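Local coordinates for protein acetyl-CoA acetyltransferase (PDB 3SS6) that probably catalyses the reversible condensation of two acetyl-CoA molecules into acetoacetyl-CoA and free CoA, as other thiolases do, at residues A11-P16 with V41-V46; G22-V27 with V213-D218; E119-S124 with D144-V149; D198-P203 with T360-H365; D218-A223 with G250-S255. All coordinates share one frame; numbering follows the deposited sequence.

Interaction 1 of 5, residues A11-P16 with V41-V46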
# COMPACT_ATOMS: atom_id res chain seq x y z
N ALA A 11 -21.81 -27.20 -26.49
CA ALA A 11 -20.36 -27.09 -26.48
C ALA A 11 -19.91 -27.02 -25.04
O ALA A 11 -20.66 -26.55 -24.17
CB ALA A 11 -19.88 -25.84 -27.24
N ALA A 12 -18.71 -27.51 -24.77
CA ALA A 12 -18.17 -27.51 -23.42
C ALA A 12 -16.65 -27.50 -23.53
O ALA A 12 -16.04 -28.49 -23.94
CB ALA A 12 -18.63 -28.75 -22.67
N VAL A 13 -16.05 -26.36 -23.20
CA VAL A 13 -14.61 -26.19 -23.39
C VAL A 13 -13.98 -25.50 -22.19
O VAL A 13 -14.67 -24.90 -21.38
CB VAL A 13 -14.29 -25.38 -24.66
CG1 VAL A 13 -14.63 -26.20 -25.91
CG2 VAL A 13 -15.03 -24.04 -24.66
N ARG A 14 -12.65 -25.59 -22.08
CA ARG A 14 -11.97 -24.95 -20.96
C ARG A 14 -10.56 -24.57 -21.34
O ARG A 14 -10.00 -25.11 -22.27
CB ARG A 14 -11.91 -25.92 -19.77
CG ARG A 14 -11.10 -27.21 -20.05
CD ARG A 14 -11.00 -28.04 -18.77
NE ARG A 14 -10.19 -29.27 -18.84
CZ ARG A 14 -8.88 -29.33 -18.60
NH1 ARG A 14 -8.17 -28.22 -18.36
NH2 ARG A 14 -8.25 -30.50 -18.63
N SER A 15 -9.98 -23.62 -20.61
CA SER A 15 -8.54 -23.38 -20.75
C SER A 15 -7.83 -24.56 -20.10
O SER A 15 -8.44 -25.30 -19.32
CB SER A 15 -8.15 -22.08 -20.04
OG SER A 15 -8.25 -22.23 -18.62
N PRO A 16 -6.53 -24.72 -20.38
CA PRO A 16 -5.77 -25.59 -19.48
C PRO A 16 -5.72 -24.88 -18.12
O PRO A 16 -5.96 -23.67 -18.05
CB PRO A 16 -4.36 -25.64 -20.10
CG PRO A 16 -4.46 -24.91 -21.43
CD PRO A 16 -5.65 -23.98 -21.30
N VAL A 41 -18.55 -20.46 -28.42
CA VAL A 41 -19.59 -20.01 -29.34
C VAL A 41 -19.35 -20.61 -30.73
O VAL A 41 -20.29 -21.05 -31.41
CB VAL A 41 -19.69 -18.47 -29.34
CG1 VAL A 41 -20.53 -17.97 -30.51
CG2 VAL A 41 -20.25 -17.97 -28.01
N LYS A 42 -18.09 -20.64 -31.15
CA LYS A 42 -17.73 -21.22 -32.45
C LYS A 42 -18.16 -22.67 -32.57
O LYS A 42 -18.59 -23.11 -33.64
CB LYS A 42 -16.22 -21.11 -32.70
CG LYS A 42 -15.76 -19.72 -33.09
CD LYS A 42 -14.24 -19.63 -33.14
CE LYS A 42 -13.79 -18.18 -33.29
NZ LYS A 42 -12.32 -18.04 -33.11
N ARG A 43 -18.05 -23.42 -31.48
CA ARG A 43 -18.44 -24.82 -31.49
C ARG A 43 -19.91 -25.06 -31.22
O ARG A 43 -20.43 -26.13 -31.52
CB ARG A 43 -17.67 -25.58 -30.43
CG ARG A 43 -16.19 -25.54 -30.60
CD ARG A 43 -15.60 -26.44 -29.55
NE ARG A 43 -14.15 -26.50 -29.61
CZ ARG A 43 -13.44 -27.47 -29.06
NH1 ARG A 43 -14.05 -28.45 -28.40
NH2 ARG A 43 -12.12 -27.46 -29.16
N GLY A 44 -20.58 -24.07 -30.63
CA GLY A 44 -21.89 -24.26 -30.03
C GLY A 44 -23.07 -24.15 -30.97
O GLY A 44 -24.20 -24.32 -30.54
N GLY A 45 -22.81 -23.86 -32.24
CA GLY A 45 -23.87 -23.86 -33.24
C GLY A 45 -24.65 -22.56 -33.33
O GLY A 45 -25.73 -22.52 -33.92
N VAL A 46 -24.08 -21.50 -32.76
CA VAL A 46 -24.72 -20.18 -32.77
C VAL A 46 -23.72 -19.10 -33.14
O VAL A 46 -22.52 -19.24 -32.90
CB VAL A 46 -25.30 -19.82 -31.38
CG1 VAL A 46 -26.54 -20.63 -31.08
CG2 VAL A 46 -24.25 -19.99 -30.28
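The guanidinium of Arg43 is held by Asp199 O, which accepts from NH1, and by Glu39, one turn back on the same helix, which pairs with NE. The contact belongs to the beta-alpha-beta crossover that opens the thiolase N-terminal domain, where helix 29-43 packs on strand 7-19 before the chain enters strand 53-57, parallel to 7-19 but not adjacent to it in the sheet. One face of the guanidinium meets Val13, whose CG1 sits 3.3 Å above the plane, off-centre toward the rim. Arg43 reaches along the strand because its chain is extended from CG to NE, with CG anti to the carbonyl carbon (chi1 -60°). CG1 of Val13 comes within 3.4 Å of Arg43 NH1 and 3.8 Å of Arg43 CD, so that a methyl meets both the charged end and the aliphatic stem. Nearer the helix end the partner is Ala11, directed at the turn where the helix stops: Ala11 CB lies 3.9 Å from Arg43 CB and 3.8 Å from Gly44 CA.

Interaction 2 of 5, residues G22-V27 with V213-D218. With SO4 (sulfate ion), chain J.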
# COMPACT_ATOMS: atom_id res chain seq x y z
N GLY A 22 2.26 -19.41 -12.44
CA GLY A 22 2.68 -20.17 -13.61
C GLY A 22 2.38 -19.49 -14.94
O GLY A 22 2.56 -18.28 -15.08
N ALA A 23 1.91 -20.27 -15.91
CA ALA A 23 1.74 -19.78 -17.28
C ALA A 23 0.78 -18.60 -17.37
O ALA A 23 0.94 -17.73 -18.23
CB ALA A 23 1.27 -20.92 -18.20
N LEU A 24 -0.22 -18.58 -16.49
CA LEU A 24 -1.25 -17.54 -16.53
C LEU A 24 -1.04 -16.45 -15.46
O LEU A 24 -1.96 -15.69 -15.13
CB LEU A 24 -2.66 -18.17 -16.39
CG LEU A 24 -2.99 -19.20 -17.48
CD1 LEU A 24 -4.28 -19.98 -17.14
CD2 LEU A 24 -3.09 -18.50 -18.85
N LYS A 25 0.19 -16.36 -14.96
CA LYS A 25 0.57 -15.37 -13.95
C LYS A 25 0.06 -13.97 -14.24
O LYS A 25 -0.46 -13.30 -13.35
CB LYS A 25 2.10 -15.31 -13.85
CG LYS A 25 2.64 -14.36 -12.80
CD LYS A 25 4.16 -14.37 -12.89
CE LYS A 25 4.83 -14.09 -11.57
NZ LYS A 25 6.31 -14.20 -11.70
N ASN A 26 0.22 -13.54 -15.49
CA ASN A 26 -0.05 -12.17 -15.89
C ASN A 26 -1.31 -12.04 -16.72
O ASN A 26 -1.38 -11.19 -17.62
CB ASN A 26 1.12 -11.64 -16.72
CG ASN A 26 2.40 -11.59 -15.94
OD1 ASN A 26 2.40 -11.19 -14.78
ND2 ASN A 26 3.50 -12.01 -16.56
N VAL A 27 -2.29 -12.89 -16.45
CA VAL A 27 -3.54 -12.83 -17.19
C VAL A 27 -4.66 -12.49 -16.22
O VAL A 27 -4.73 -13.08 -15.14
CB VAL A 27 -3.82 -14.17 -17.88
CG1 VAL A 27 -5.13 -14.13 -18.64
CG2 VAL A 27 -2.67 -14.52 -18.84
N VAL A 213 3.38 -16.60 -25.42
CA VAL A 213 3.41 -17.98 -24.95
C VAL A 213 2.08 -18.65 -25.28
O VAL A 213 1.02 -18.11 -24.98
CB VAL A 213 3.66 -18.01 -23.42
CG1 VAL A 213 3.52 -19.42 -22.87
CG2 VAL A 213 5.02 -17.43 -23.08
N VAL A 214 2.14 -19.83 -25.89
CA VAL A 214 0.92 -20.59 -26.14
C VAL A 214 0.79 -21.70 -25.11
O VAL A 214 1.55 -22.67 -25.13
CB VAL A 214 0.87 -21.18 -27.56
CG1 VAL A 214 -0.44 -21.92 -27.76
CG2 VAL A 214 1.01 -20.07 -28.59
N PHE A 215 -0.17 -21.53 -24.21
CA PHE A 215 -0.39 -22.42 -23.09
C PHE A 215 -1.50 -23.40 -23.43
O PHE A 215 -2.65 -23.00 -23.60
CB PHE A 215 -0.79 -21.57 -21.88
CG PHE A 215 -1.09 -22.35 -20.64
CD1 PHE A 215 -0.17 -23.25 -20.12
CD2 PHE A 215 -2.29 -22.15 -19.96
CE1 PHE A 215 -0.45 -23.96 -18.96
CE2 PHE A 215 -2.57 -22.83 -18.80
CZ PHE A 215 -1.66 -23.76 -18.29
N SER A 216 -1.16 -24.69 -23.53
CA SER A 216 -2.10 -25.66 -24.08
C SER A 216 -2.27 -26.92 -23.23
O SER A 216 -3.13 -27.75 -23.54
CB SER A 216 -1.71 -26.03 -25.51
OG SER A 216 -0.45 -26.67 -25.53
N LYS A 217 -1.49 -27.05 -22.16
CA LYS A 217 -1.53 -28.26 -21.33
C LYS A 217 -1.61 -27.92 -19.84
O LYS A 217 -0.90 -27.03 -19.36
CB LYS A 217 -0.30 -29.13 -21.58
CG LYS A 217 0.02 -29.36 -23.05
CD LYS A 217 -0.98 -30.30 -23.72
CE LYS A 217 -0.78 -31.73 -23.24
NZ LYS A 217 -1.58 -32.73 -24.01
N ASP A 218 -2.45 -28.66 -19.12
CA ASP A 218 -2.59 -28.50 -17.67
C ASP A 218 -1.22 -28.63 -17.01
O ASP A 218 -0.47 -29.57 -17.30
CB ASP A 218 -3.53 -29.59 -17.13
CG ASP A 218 -4.95 -29.45 -17.67
OD1 ASP A 218 -5.54 -28.35 -17.54
OD2 ASP A 218 -5.47 -30.46 -18.21
S SO4 J . 7.00 -11.23 -14.58
O1 SO4 J . 7.27 -9.98 -15.29
O2 SO4 J . 6.25 -12.14 -15.44
O3 SO4 J . 8.27 -11.85 -14.21
O4 SO4 J . 6.23 -10.95 -13.37
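Ala23 sets its methyl over one face of the Phe215 ring in a CH-pi contact, CB standing 3.6 Å from the ring centroid and 22° off the normal. The methyl is displaced toward the rim, and its closest approach is 3.3 Å, from Ala23 CB to Phe215 CD1. Leu24 meets the same ring obliquely on its CE2 side, with Leu24 CD1 3.7 Å from Phe215 CE2; the two side chains cross at about a right angle. Phe215 reaches both because CG lies anti to the backbone N (chi1 178°), which carries the ring off its strand toward Ala23 and Leu24. That strand, 212-215, forms an antiparallel hairpin with 204-207, whose Ile206 and Ile204 also touch Phe215 and Leu24 respectively; in thiolases this region belongs to the excursion, often called the loop domain, between two strands of the N-terminal sheet. The loop side is shaped by two successive type I turns, closed by Lys25 N to Gly22 O and Val27 N to Leu24 O. Ala23 N is held by Glu219 OE2. Farther out, Asn26 ND2 donates a nearly straight bond (169°) of 3.0 Å to O2 of a sulfate, probably from the crystallisation liquor. Lys25, its chain extended, makes a cation-pi contact with Trp133 of the second subunit.

Interaction 3 of 5, residues E119-S124 with D144-V149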
# COMPACT_ATOMS: atom_id res chain seq x y z
N GLU A 119 -11.29 -18.10 -12.84
CA GLU A 119 -10.54 -17.57 -11.72
C GLU A 119 -9.12 -17.35 -12.18
O GLU A 119 -8.51 -18.24 -12.79
CB GLU A 119 -10.53 -18.52 -10.51
CG GLU A 119 -10.31 -17.78 -9.16
CD GLU A 119 -11.56 -16.98 -8.75
OE1 GLU A 119 -12.66 -17.58 -8.70
OE2 GLU A 119 -11.46 -15.76 -8.52
N ALA A 120 -8.61 -16.16 -11.90
CA ALA A 120 -7.22 -15.83 -12.16
C ALA A 120 -6.62 -15.52 -10.80
O ALA A 120 -6.57 -14.37 -10.36
CB ALA A 120 -7.12 -14.62 -13.09
N MET A 121 -6.20 -16.57 -10.10
CA MET A 121 -5.74 -16.39 -8.73
C MET A 121 -4.38 -15.71 -8.72
O MET A 121 -4.13 -14.85 -7.89
CB MET A 121 -5.74 -17.73 -7.98
CG MET A 121 -7.15 -18.34 -7.94
SD MET A 121 -7.34 -19.89 -7.04
CE MET A 121 -7.38 -19.30 -5.33
N SER A 122 -3.51 -16.07 -9.67
CA SER A 122 -2.15 -15.53 -9.74
C SER A 122 -2.11 -14.01 -9.86
O SER A 122 -1.19 -13.37 -9.37
CB SER A 122 -1.37 -16.14 -10.91
OG SER A 122 -1.23 -17.55 -10.80
N SER A 123 -3.09 -13.44 -10.56
CA SER A 123 -3.09 -11.99 -10.81
C SER A 123 -3.98 -11.22 -9.83
O SER A 123 -4.19 -10.00 -9.96
CB SER A 123 -3.52 -11.70 -12.26
OG SER A 123 -4.82 -12.22 -12.50
N SER A 124 -4.52 -11.92 -8.83
CA SER A 124 -5.41 -11.28 -7.87
C SER A 124 -4.66 -10.25 -7.02
O SER A 124 -3.49 -10.46 -6.67
CB SER A 124 -6.09 -12.33 -6.98
OG SER A 124 -6.99 -13.10 -7.76
N ASP A 144 -3.83 -10.21 1.35
CA ASP A 144 -3.84 -10.99 0.12
C ASP A 144 -5.27 -11.45 -0.15
O ASP A 144 -5.84 -12.19 0.65
CB ASP A 144 -2.92 -12.20 0.32
CG ASP A 144 -2.85 -13.10 -0.90
OD1 ASP A 144 -3.66 -12.94 -1.84
OD2 ASP A 144 -1.95 -13.96 -0.93
N THR A 145 -5.87 -11.00 -1.25
CA THR A 145 -7.26 -11.37 -1.54
C THR A 145 -7.45 -12.88 -1.73
O THR A 145 -8.52 -13.41 -1.43
CB THR A 145 -7.84 -10.62 -2.76
OG1 THR A 145 -7.04 -10.88 -3.92
CG2 THR A 145 -7.89 -9.12 -2.49
N VAL A 146 -6.43 -13.56 -2.21
CA VAL A 146 -6.50 -15.02 -2.36
C VAL A 146 -6.55 -15.65 -0.96
O VAL A 146 -7.38 -16.51 -0.68
CB VAL A 146 -5.30 -15.57 -3.15
CG1 VAL A 146 -5.22 -17.10 -3.02
CG2 VAL A 146 -5.37 -15.15 -4.60
N TRP A 147 -5.68 -15.19 -0.06
CA TRP A 147 -5.64 -15.77 1.27
C TRP A 147 -6.91 -15.47 2.06
O TRP A 147 -7.32 -16.27 2.90
CB TRP A 147 -4.39 -15.28 2.03
CG TRP A 147 -3.79 -16.31 2.95
CD1 TRP A 147 -3.80 -16.29 4.31
CD2 TRP A 147 -3.09 -17.50 2.56
NE1 TRP A 147 -3.14 -17.41 4.80
CE2 TRP A 147 -2.70 -18.16 3.74
CE3 TRP A 147 -2.76 -18.06 1.33
CZ2 TRP A 147 -2.00 -19.36 3.73
CZ3 TRP A 147 -2.06 -19.26 1.31
CH2 TRP A 147 -1.69 -19.90 2.50
N GLU A 148 -7.54 -14.32 1.79
CA GLU A 148 -8.80 -13.96 2.45
C GLU A 148 -9.93 -14.87 2.01
O GLU A 148 -10.75 -15.30 2.83
CB GLU A 148 -9.21 -12.52 2.11
CG GLU A 148 -8.36 -11.46 2.78
CD GLU A 148 -9.00 -10.09 2.78
OE1 GLU A 148 -9.66 -9.75 1.79
OE2 GLU A 148 -8.83 -9.36 3.78
N VAL A 149 -9.99 -15.14 0.72
CA VAL A 149 -11.10 -15.91 0.19
C VAL A 149 -11.03 -17.37 0.66
O VAL A 149 -12.04 -18.08 0.64
CB VAL A 149 -11.19 -15.76 -1.36
CG1 VAL A 149 -10.28 -16.75 -2.07
CG2 VAL A 149 -12.63 -15.89 -1.85
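Met121 and Val146 meet with their side chains crossed at about a right angle, Met121 CE 3.9 Å from Val146 CG1. The contact sets the end of strand 112-120 against the short helix 145-149, at the two ends of a hairpin excursion that probably corresponds to the tetramerisation loop of bacterial biosynthetic thiolases; residues of this region do meet two other subunits here. Met121 turns its methyl to the helix by a bend at the last torsion (chi3 79°). The other branch of Val146 is directed into the type I turn 121-124: CG2 is 3.5 Å from Met121 O and 3.8 Å from Ser124 CB. Thr145 lies alongside, its OG1 touching Ser124 CB at 3.5 Å while hydrogen-bonding to Pro125 O. Ser124 turns its hydroxyl back into its own segment, where OG donates to Ala120 O at 2.9 Å from 27° outside the carbonyl plane. The helix start is fixed by Asp144 as N-cap, and this carboxylate also serves the assembly: OD1 pairs with Arg132 of the second subunit and OD2 accepts from Gln138 N of the third. In the capping bond Val146 N donates to Asp144 OD1 at 2.9 Å, approaching from above the carboxylate plane.

Interaction 4 of 5, residues D198-P203 with T360-H365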
# COMPACT_ATOMS: atom_id res chain seq x y z
N ASP A 198 -7.65 -33.40 -25.12
CA ASP A 198 -7.29 -32.65 -26.32
C ASP A 198 -8.46 -31.83 -26.88
O ASP A 198 -8.30 -30.66 -27.21
CB ASP A 198 -6.81 -33.62 -27.41
CG ASP A 198 -5.43 -34.15 -27.16
OD1 ASP A 198 -4.83 -33.83 -26.11
OD2 ASP A 198 -4.92 -34.89 -28.02
N ASP A 199 -9.62 -32.46 -27.00
CA ASP A 199 -10.79 -31.82 -27.61
C ASP A 199 -11.34 -30.67 -26.77
O ASP A 199 -11.77 -29.64 -27.30
CB ASP A 199 -11.91 -32.84 -27.84
CG ASP A 199 -11.59 -33.86 -28.92
OD1 ASP A 199 -10.86 -33.51 -29.87
OD2 ASP A 199 -12.07 -35.01 -28.81
N GLN A 200 -11.35 -30.86 -25.46
CA GLN A 200 -12.00 -29.89 -24.59
C GLN A 200 -11.16 -28.65 -24.27
O GLN A 200 -11.70 -27.64 -23.86
CB GLN A 200 -12.45 -30.54 -23.28
CG GLN A 200 -11.30 -30.83 -22.30
CD GLN A 200 -11.70 -31.78 -21.20
OE1 GLN A 200 -11.69 -31.43 -20.02
NE2 GLN A 200 -12.06 -33.01 -21.58
N ILE A 201 -9.85 -28.74 -24.48
CA ILE A 201 -8.95 -27.65 -24.09
C ILE A 201 -8.78 -26.62 -25.19
O ILE A 201 -8.58 -26.97 -26.36
CB ILE A 201 -7.56 -28.17 -23.63
CG1 ILE A 201 -7.67 -28.78 -22.22
CG2 ILE A 201 -6.53 -27.03 -23.60
CD1 ILE A 201 -6.40 -29.47 -21.73
N VAL A 202 -8.91 -25.35 -24.81
CA VAL A 202 -8.68 -24.21 -25.68
C VAL A 202 -7.35 -23.58 -25.28
O VAL A 202 -7.21 -23.12 -24.15
CB VAL A 202 -9.77 -23.15 -25.45
CG1 VAL A 202 -9.54 -21.93 -26.33
CG2 VAL A 202 -11.16 -23.75 -25.71
N PRO A 203 -6.37 -23.57 -26.19
CA PRO A 203 -5.08 -22.99 -25.81
C PRO A 203 -5.19 -21.49 -25.60
O PRO A 203 -5.97 -20.81 -26.28
CB PRO A 203 -4.19 -23.28 -27.03
CG PRO A 203 -5.15 -23.52 -28.15
CD PRO A 203 -6.34 -24.17 -27.53
N THR A 360 -17.71 -29.98 -14.90
CA THR A 360 -18.86 -30.31 -15.75
C THR A 360 -18.39 -30.54 -17.20
O THR A 360 -18.79 -31.50 -17.85
CB THR A 360 -19.96 -29.23 -15.68
OG1 THR A 360 -20.37 -29.07 -14.31
CG2 THR A 360 -21.17 -29.62 -16.52
N VAL A 361 -17.53 -29.65 -17.68
CA VAL A 361 -16.89 -29.84 -18.99
C VAL A 361 -16.22 -31.22 -19.06
O VAL A 361 -16.43 -31.98 -20.01
CB VAL A 361 -15.83 -28.75 -19.26
CG1 VAL A 361 -14.95 -29.11 -20.47
CG2 VAL A 361 -16.49 -27.40 -19.47
N SER A 362 -15.40 -31.53 -18.06
CA SER A 362 -14.68 -32.80 -18.06
C SER A 362 -15.60 -34.02 -18.02
O SER A 362 -15.38 -35.02 -18.73
CB SER A 362 -13.69 -32.81 -16.90
OG SER A 362 -12.76 -31.74 -17.05
N LEU A 363 -16.62 -33.94 -17.18
CA LEU A 363 -17.60 -35.01 -17.09
C LEU A 363 -18.28 -35.28 -18.42
O LEU A 363 -18.41 -36.43 -18.84
CB LEU A 363 -18.65 -34.67 -16.04
CG LEU A 363 -19.77 -35.69 -15.81
CD1 LEU A 363 -19.22 -37.04 -15.35
CD2 LEU A 363 -20.71 -35.10 -14.75
N ILE A 364 -18.72 -34.22 -19.09
CA ILE A 364 -19.43 -34.38 -20.35
C ILE A 364 -18.58 -35.13 -21.37
O ILE A 364 -19.05 -36.08 -22.01
CB ILE A 364 -19.84 -33.02 -20.94
CG1 ILE A 364 -20.97 -32.42 -20.10
CG2 ILE A 364 -20.29 -33.19 -22.38
CD1 ILE A 364 -21.19 -30.93 -20.34
N HIS A 365 -17.32 -34.73 -21.49
CA HIS A 365 -16.44 -35.34 -22.47
C HIS A 365 -16.07 -36.78 -22.12
O HIS A 365 -15.93 -37.61 -23.01
CB HIS A 365 -15.19 -34.47 -22.68
CG HIS A 365 -15.48 -33.23 -23.45
ND1 HIS A 365 -15.55 -33.21 -24.83
CD2 HIS A 365 -15.75 -31.96 -23.04
CE1 HIS A 365 -15.84 -31.98 -25.23
NE2 HIS A 365 -15.97 -31.21 -24.17
O HOH W 1 -13.74 -34.63 -26.16
O HOH W 2 -12.89 -35.21 -19.82
O HOH W 3 -10.53 -32.39 -17.70
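Gln200 carries the packing, its CB sitting over one face of the His365 imidazole, 3.8 Å from the ring centroid and 22° off the normal, a CH-pi contact displaced toward the CD2-NE2 side of the rim. The residue before it, Asp199, approaches His365 through a water, but with Asp199 modelled in two conformers this bridge is doubtful. CG of Gln200 lies between the backbone N and the carbonyl carbon (chi1 75°), and from there the extended chain runs across the ring, bringing Gln200 NE2 to 3.6 Å from His365 CB, with amide and ring planes 31° apart. Here the loop before strand 204-207, in the N-terminal thiolase half, meets helix 352-370 of the C-terminal half, and strand 7-19 ties both: Ala12 O bonds to His365 NE2, and Arg14 NE donates to Gln200 OE1. The amide's other end is held through a second water, which accepts from Gln200 NE2 at 2.9 Å and donates to Ser362 O at 2.7 Å. Beyond Gln200, Ile201 turns away from the helix to touch Arg14 and Pro16, while Val202 packs on Val13.

Interaction 5 of 5, residues D218-A223 with G250-S255. With SO4 (sulfate ion), chain C.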
# COMPACT_ATOMS: atom_id res chain seq x y z
N ASP A 218 -2.45 -28.66 -19.12
CA ASP A 218 -2.59 -28.50 -17.67
C ASP A 218 -1.22 -28.63 -17.01
O ASP A 218 -0.47 -29.57 -17.30
CB ASP A 218 -3.53 -29.59 -17.13
CG ASP A 218 -4.95 -29.45 -17.67
OD1 ASP A 218 -5.54 -28.35 -17.54
OD2 ASP A 218 -5.47 -30.46 -18.21
N GLU A 219 -0.87 -27.70 -16.13
CA GLU A 219 0.49 -27.73 -15.62
C GLU A 219 0.61 -28.14 -14.15
O GLU A 219 1.73 -28.27 -13.64
CB GLU A 219 1.26 -26.44 -15.94
CG GLU A 219 0.66 -25.21 -15.35
CD GLU A 219 1.47 -23.93 -15.58
OE1 GLU A 219 2.56 -23.92 -16.19
OE2 GLU A 219 0.99 -22.89 -15.12
N HIS A 220 -0.52 -28.39 -13.49
CA HIS A 220 -0.47 -28.80 -12.08
C HIS A 220 -0.04 -30.26 -11.86
O HIS A 220 0.63 -30.56 -10.88
CB HIS A 220 -1.80 -28.53 -11.35
CG HIS A 220 -1.66 -28.42 -9.87
ND1 HIS A 220 -1.25 -27.26 -9.25
CD2 HIS A 220 -1.84 -29.33 -8.88
CE1 HIS A 220 -1.20 -27.45 -7.94
NE2 HIS A 220 -1.56 -28.69 -7.69
N PRO A 221 -0.45 -31.18 -12.75
CA PRO A 221 -0.07 -32.58 -12.48
C PRO A 221 1.45 -32.75 -12.47
O PRO A 221 2.14 -32.15 -13.31
CB PRO A 221 -0.70 -33.34 -13.65
CG PRO A 221 -1.96 -32.52 -13.94
CD PRO A 221 -1.46 -31.09 -13.82
N ARG A 222 1.95 -33.55 -11.53
CA ARG A 222 3.39 -33.70 -11.33
C ARG A 222 3.83 -35.15 -11.40
O ARG A 222 3.38 -35.97 -10.60
CB ARG A 222 3.80 -33.18 -9.95
CG ARG A 222 3.54 -31.71 -9.69
CD ARG A 222 3.81 -31.39 -8.21
NE ARG A 222 5.20 -31.66 -7.83
CZ ARG A 222 5.68 -31.56 -6.59
NH1 ARG A 222 4.88 -31.20 -5.60
NH2 ARG A 222 6.96 -31.82 -6.35
N ALA A 223 4.73 -35.46 -12.31
CA ALA A 223 5.27 -36.81 -12.40
C ALA A 223 6.12 -37.16 -11.17
O ALA A 223 6.30 -38.34 -10.85
CB ALA A 223 6.09 -36.97 -13.68
N GLY A 250 -4.50 -27.19 -5.33
CA GLY A 250 -3.64 -26.02 -5.42
C GLY A 250 -4.40 -24.72 -5.52
O GLY A 250 -5.65 -24.68 -5.46
N LEU A 251 -3.63 -23.64 -5.66
CA LEU A 251 -4.13 -22.34 -6.07
C LEU A 251 -3.85 -22.30 -7.57
O LEU A 251 -2.73 -22.59 -8.00
CB LEU A 251 -3.37 -21.23 -5.35
CG LEU A 251 -3.34 -21.29 -3.81
CD1 LEU A 251 -2.50 -20.15 -3.23
CD2 LEU A 251 -4.75 -21.27 -3.25
N ASN A 252 -4.86 -21.96 -8.36
CA ASN A 252 -4.75 -22.17 -9.81
C ASN A 252 -5.53 -21.16 -10.63
O ASN A 252 -6.38 -20.44 -10.10
CB ASN A 252 -5.22 -23.58 -10.17
CG ASN A 252 -4.34 -24.66 -9.59
OD1 ASN A 252 -3.33 -25.07 -10.20
ND2 ASN A 252 -4.70 -25.14 -8.41
N ASP A 253 -5.24 -21.13 -11.93
CA ASP A 253 -5.90 -20.20 -12.86
C ASP A 253 -6.59 -20.99 -13.96
O ASP A 253 -6.02 -21.93 -14.50
CB ASP A 253 -4.85 -19.27 -13.50
CG ASP A 253 -3.96 -18.58 -12.48
OD1 ASP A 253 -4.47 -18.19 -11.41
OD2 ASP A 253 -2.75 -18.41 -12.74
N GLY A 254 -7.80 -20.60 -14.33
CA GLY A 254 -8.46 -21.29 -15.42
C GLY A 254 -9.82 -20.73 -15.75
O GLY A 254 -10.41 -20.04 -14.94
N SER A 255 -10.32 -21.02 -16.95
CA SER A 255 -11.70 -20.69 -17.28
C SER A 255 -12.36 -21.89 -17.95
O SER A 255 -11.68 -22.80 -18.44
CB SER A 255 -11.76 -19.48 -18.22
OG SER A 255 -11.07 -19.74 -19.44
S SO4 C . 6.83 -32.73 -13.10
O1 SO4 C . 5.66 -33.26 -13.81
O2 SO4 C . 7.94 -32.59 -14.03
O3 SO4 C . 6.50 -31.41 -12.54
O4 SO4 C . 7.22 -33.63 -12.01
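Strand 252-262 marks the chain's return to the central sheet of the N-terminal thiolase domain, and its entry is met by the loop that follows strand 212-215. His220 makes the contact, touching the backbone of Gly250 and the side chain of Asn252. Its CG is anti to the backbone N (chi1 -158°), which sends the imidazole toward the strand entry. There His220 CE1 comes to 3.8 Å from Gly250 CA, an oblique approach to the glycine backbone. The Asn252 amide approaches the ring obliquely near ND1, the two side chains crossing at about a right angle with planes 73° apart. Thr19 of the neighbouring strand also touches His220. Farther along the loop, Ala223 N donates to O1 of a sulfate, probably from the crystallisation liquor, at 2.8 Å and 168°, and Asp224 N binds the same ion. Between His220 and Ala223 in the chain, Pro221 packs on Ala188, Leu189 and Ile192 of helix 174-194. The contact is small, and no apolar side chains meet across it. Gly250 N is buried here with no partner in the model, so its lost hydrogen bonding may set a cost against the packing.

How the interactions relate
From the N terminus, interaction 1 closes a short loop, joining strand 7-19 to the helix that follows it. Interaction 2 starts between those two elements and crosses interaction 1, reaching far along the chain to the hairpin 204-215. Interaction 3 closes another short loop, nested inside that long one, and the Val27 O to Ser123 OG bond joins the two. Interaction 4 crosses interaction 2 and closes onto the C-terminal half, with interaction 5 nested within it. Interactions 2 and 5 share Asp218, whose salt bridge with Arg14 returns to segment 11-16. Neighbouring strands 112-120, 252-262 and 7-19 bring interactions 3, 5 and 1 together on one sheet.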